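Endoglucanase (PDB 2YIK) probably hydrolyses internal beta-1,4-glucosidic bonds of cellulose, as a clostridial cellulase of glycoside hydrolase family 9. Local coordinates at residues 231-234 against 235-238; 395-398 against 399-402. All coordinates share one frame; numbering follows the deposited sequence.

Contact 1 of 2, residues 231-234 against 235-238; sequences MNFK and DTDP
Phe-233 O receives the backbone N of Asp-237 at 2.7 Å, with an N-H...O angle of 166°, a bond that spans the turn following helix 216-233. Lys-234 lies in this connection, and its side chain runs alongside that of Asp-235, the two pointing the same way. Its CB lies 3.3 Å from Asp-235 N. With chi1 at 62°, CG is lodged between the backbone N and the carbonyl carbon and comes within 3.8 Å of Asp-235 OD2. CD and CE continue nearly straight, and a bend at chi4 then leaves NZ 4.0 Å from the same OD2, too far for a salt bridge, so any attraction there is probably a loose electrostatic one. Pro-238 touches the backbone of Lys-234, its CG 3.7 Å from Lys-234 O. Water 1 bridges the start of the turn, donating to Asn-232 O (2.9 Å) and accepting from Asp-235 N (3.0 Å). Thr-236 CG2 reaches the edge of the Phe-233 ring at CD1 (3.7 Å), near the ring plane. Asp-237 sits at the N-cap of helix 238-257: OD1 takes the backbone N of Tyr-240, while OD2 makes a salt bridge to Arg-159. The turn thus joins two consecutive helices of the helical barrel expected for family 9. Phe-233 meets the ring of Tyr-240 edge-to-face and packs on helix 151-167, Asn-232 lies against helices 124-140 and 151-167, and Met-231 faces helix 279-293.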
loop_
_atom_site.group_PDB
_atom_site.type_symbol
_atom_site.label_atom_id
_atom_site.label_comp_id
_atom_site.label_asym_id
_atom_site.label_seq_id
_atom_site.Cartn_x
_atom_site.Cartn_y
_atom_site.Cartn_z
ATOM N N MET A 231 8.832 -0.498 12.992
ATOM C CA MET A 231 8.006 -1.294 13.896
ATOM C C MET A 231 8.105 -2.788 13.604
ATOM O O MET A 231 8.099 -3.607 14.520
ATOM C CB MET A 231 6.532 -0.870 13.814
ATOM C CG MET A 231 6.205 0.511 14.371
ATOM S SD MET A 231 6.707 0.786 16.085
ATOM C CE MET A 231 5.558 -0.237 16.988
ATOM N N ASN A 232 8.204 -3.136 12.324
ATOM C CA ASN A 232 8.289 -4.532 11.905
ATOM C C ASN A 232 9.668 -5.169 12.080
ATOM O O ASN A 232 9.771 -6.386 12.229
ATOM C CB ASN A 232 7.854 -4.656 10.433
ATOM C CG ASN A 232 6.341 -4.571 10.253
ATOM O OD1 ASN A 232 5.857 -4.135 9.211
ATOM N ND2 ASN A 232 5.594 -5.006 11.259
ATOM N N PHE A 233 10.723 -4.358 12.079
ATOM C CA PHE A 233 12.078 -4.894 12.201
ATOM C C PHE A 233 12.876 -4.538 13.454
ATOM O O PHE A 233 13.989 -5.034 13.630
ATOM C CB PHE A 233 12.900 -4.480 10.982
ATOM C CG PHE A 233 12.495 -5.173 9.717
ATOM C CD1 PHE A 233 12.913 -6.474 9.454
ATOM C CD2 PHE A 233 11.668 -4.534 8.797
ATOM C CE1 PHE A 233 12.510 -7.137 8.286
ATOM C CE2 PHE A 233 11.258 -5.182 7.629
ATOM C CZ PHE A 233 11.679 -6.485 7.371
ATOM N N LYS A 234 12.321 -3.705 14.327
ATOM C CA LYS A 234 13.051 -3.282 15.522
ATOM C C LYS A 234 13.600 -4.364 16.443
ATOM O O LYS A 234 14.568 -4.121 17.166
ATOM C CB LYS A 234 12.207 -2.315 16.353
ATOM C CG LYS A 234 10.910 -2.890 16.897
ATOM C CD LYS A 234 10.143 -1.796 17.611
ATOM C CE LYS A 234 8.692 -2.172 17.839
ATOM N NZ LYS A 234 8.465 -2.749 19.186
ATOM N N ASP A 235 12.991 -5.543 16.438
ATOM C CA ASP A 235 13.452 -6.619 17.311
ATOM C C ASP A 235 14.306 -7.592 16.532
ATOM O O ASP A 235 15.291 -8.135 17.036
ATOM C CB ASP A 235 12.253 -7.362 17.910
ATOM C CG ASP A 235 11.369 -6.458 18.748
ATOM O OD1 ASP A 235 11.882 -5.867 19.723
ATOM O OD2 ASP A 235 10.165 -6.333 18.434
ATOM N N THR A 236 13.929 -7.765 15.274
ATOM C CA THR A 236 14.573 -8.684 14.359
ATOM C C THR A 236 15.856 -8.205 13.663
ATOM O O THR A 236 16.762 -9.006 13.424
ATOM C CB THR A 236 13.493 -9.164 13.335
ATOM O OG1 THR A 236 13.178 -10.534 13.608
ATOM C CG2 THR A 236 13.934 -9.004 11.893
ATOM N N ASP A 237 15.940 -6.917 13.346
ATOM C CA ASP A 237 17.123 -6.349 12.682
ATOM C C ASP A 237 17.173 -4.895 13.149
ATOM O O ASP A 237 16.860 -3.977 12.389
ATOM C CB ASP A 237 16.953 -6.399 11.154
ATOM C CG ASP A 237 18.225 -6.026 10.392
ATOM O OD1 ASP A 237 19.078 -5.292 10.941
ATOM O OD2 ASP A 237 18.359 -6.454 9.222
ATOM N N PRO A 238 17.582 -4.666 14.409
ATOM C CA PRO A 238 17.677 -3.332 15.019
ATOM C C PRO A 238 18.364 -2.244 14.186
ATOM O O PRO A 238 17.901 -1.101 14.145
ATOM C CB PRO A 238 18.424 -3.600 16.326
ATOM C CG PRO A 238 18.097 -5.031 16.626
ATOM C CD PRO A 238 18.218 -5.672 15.274
HETATM O O HOH W 1 10.850 -6.969 14.834
#

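Contact 2 of 2, residues 395-398 against 399-402; sequences YNTA and AQLI
Gln-400 reaches back one helical turn to Asn-396, its NE2 donating to OD1 at 2.7 Å with an N-H...O angle of 169°. The donor lies nearly along the C=O axis of Asn-396, and OD1 stays in the amide plane of Gln-400, yet the two amides are turned 84° against each other. Asn-396 holds CG anti to its backbone nitrogen (chi1 -174°), while the Gln-400 chain extends beyond CG; the pair is thereby brought together beside the helix. Beyond it, Asn-396 ND2 bonds to Val-385 O, so both ends of this buried amide are gripped. Beneath run the i to i+4 bonds of helix 392-408, such as Gln-400 N to Asn-396 O (2.9 Å) and Ile-402 N to Ala-398 O (3.0 Å); Ile-402 CG1 also packs 3.3 Å from Ala-398 O. This helix belongs to the barrel of helices expected for the family, and helices 363-373, 416-428 and 499-516 pack around it. Between side chains the contact is otherwise looser: Thr-397 CG2 merely brushes Gln-400 NE2 at 3.8 Å, its OG1 bonding instead to Ala-393 O. Even this looser part is no solvent face: Thr-397 is covered by Leu-428, Leu-475 and Phe-505, and Tyr-395, directed away from 399-402, packs on Trp-372 and Asn-388.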
loop_
_atom_site.group_PDB
_atom_site.type_symbol
_atom_site.label_atom_id
_atom_site.label_comp_id
_atom_site.label_asym_id
_atom_site.label_seq_id
_atom_site.Cartn_x
_atom_site.Cartn_y
_atom_site.Cartn_z
ATOM N N TYR A 395 -11.583 -2.115 -2.103
ATOM C CA TYR A 395 -12.275 -1.418 -1.018
ATOM C C TYR A 395 -12.821 -2.413 -0.003
ATOM O O TYR A 395 -12.707 -2.216 1.207
ATOM C CB TYR A 395 -13.444 -0.598 -1.562
ATOM C CG TYR A 395 -13.041 0.543 -2.454
ATOM C CD1 TYR A 395 -12.103 1.476 -2.031
ATOM C CD2 TYR A 395 -13.652 0.734 -3.696
ATOM C CE1 TYR A 395 -11.782 2.581 -2.815
ATOM C CE2 TYR A 395 -13.337 1.840 -4.491
ATOM C CZ TYR A 395 -12.403 2.758 -4.036
ATOM O OH TYR A 395 -12.095 3.870 -4.785
ATOM N N ASN A 396 -13.428 -3.480 -0.516
ATOM C CA ASN A 396 -14.010 -4.503 0.333
ATOM C C ASN A 396 -12.976 -5.141 1.260
ATOM O O ASN A 396 -13.212 -5.259 2.459
ATOM C CB ASN A 396 -14.677 -5.583 -0.527
ATOM C CG ASN A 396 -15.425 -6.614 0.308
ATOM O OD1 ASN A 396 -14.824 -7.492 0.919
ATOM N ND2 ASN A 396 -16.743 -6.497 0.342
ATOM N N THR A 397 -11.836 -5.552 0.712
ATOM C CA THR A 397 -10.807 -6.173 1.537
ATOM C C THR A 397 -10.193 -5.191 2.543
ATOM O O THR A 397 -9.714 -5.609 3.596
ATOM C CB THR A 397 -9.699 -6.839 0.670
ATOM O OG1 THR A 397 -9.158 -5.897 -0.264
ATOM C CG2 THR A 397 -10.281 -8.033 -0.078
ATOM N N ALA A 398 -10.231 -3.896 2.227
ATOM C CA ALA A 398 -9.718 -2.877 3.142
ATOM C C ALA A 398 -10.657 -2.827 4.344
ATOM O O ALA A 398 -10.218 -2.678 5.485
ATOM C CB ALA A 398 -9.668 -1.525 2.462
ATOM N N ALA A 399 -11.956 -2.944 4.084
ATOM C CA ALA A 399 -12.942 -2.946 5.160
ATOM C C ALA A 399 -12.744 -4.215 5.982
ATOM O O ALA A 399 -12.864 -4.196 7.206
ATOM C CB ALA A 399 -14.360 -2.905 4.587
ATOM N N GLN A 400 -12.450 -5.320 5.300
ATOM C CA GLN A 400 -12.212 -6.591 5.979
ATOM C C GLN A 400 -11.035 -6.436 6.938
ATOM O O GLN A 400 -11.090 -6.872 8.091
ATOM C CB GLN A 400 -11.894 -7.695 4.963
ATOM C CG GLN A 400 -13.079 -8.187 4.132
ATOM C CD GLN A 400 -12.703 -9.370 3.250
ATOM O OE1 GLN A 400 -12.009 -10.285 3.696
ATOM N NE2 GLN A 400 -13.163 -9.362 2.000
ATOM N N LEU A 401 -9.963 -5.819 6.451
ATOM C CA LEU A 401 -8.776 -5.603 7.269
ATOM C C LEU A 401 -9.135 -4.809 8.517
ATOM O O LEU A 401 -8.809 -5.224 9.626
ATOM C CB LEU A 401 -7.702 -4.857 6.474
ATOM C CG LEU A 401 -6.426 -4.505 7.246
ATOM C CD1 LEU A 401 -5.761 -5.781 7.752
ATOM C CD2 LEU A 401 -5.477 -3.731 6.341
ATOM N N ILE A 402 -9.815 -3.676 8.334
ATOM C CA ILE A 402 -10.213 -2.839 9.468
ATOM C C ILE A 402 -11.092 -3.638 10.421
ATOM O O ILE A 402 -10.964 -3.523 11.634
ATOM C CB ILE A 402 -10.991 -1.574 9.017
ATOM C CG1 ILE A 402 -10.099 -0.705 8.124
ATOM C CG2 ILE A 402 -11.490 -0.797 10.242
ATOM C CD1 ILE A 402 -8.906 -0.153 8.824
#

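Contacts 1 and 2 follow one another along the chain and do not touch: their centres are 26 Å apart and their nearest atoms about 12 Å. Both fall within the glycoside hydrolase family 9 region, but they differ in depth. Contact 1 is a connection between helices at the surface, its centre 20 Å from that of the chain, whereas contact 2 is buried in mid-helix, 13 Å from the same point. Neither includes a metal ligand or His-451, the predicted active-site residue. A calcium ion lies about 12 Å from the side chain of Tyr-395 in contact 2, too far for that residue to coordinate it.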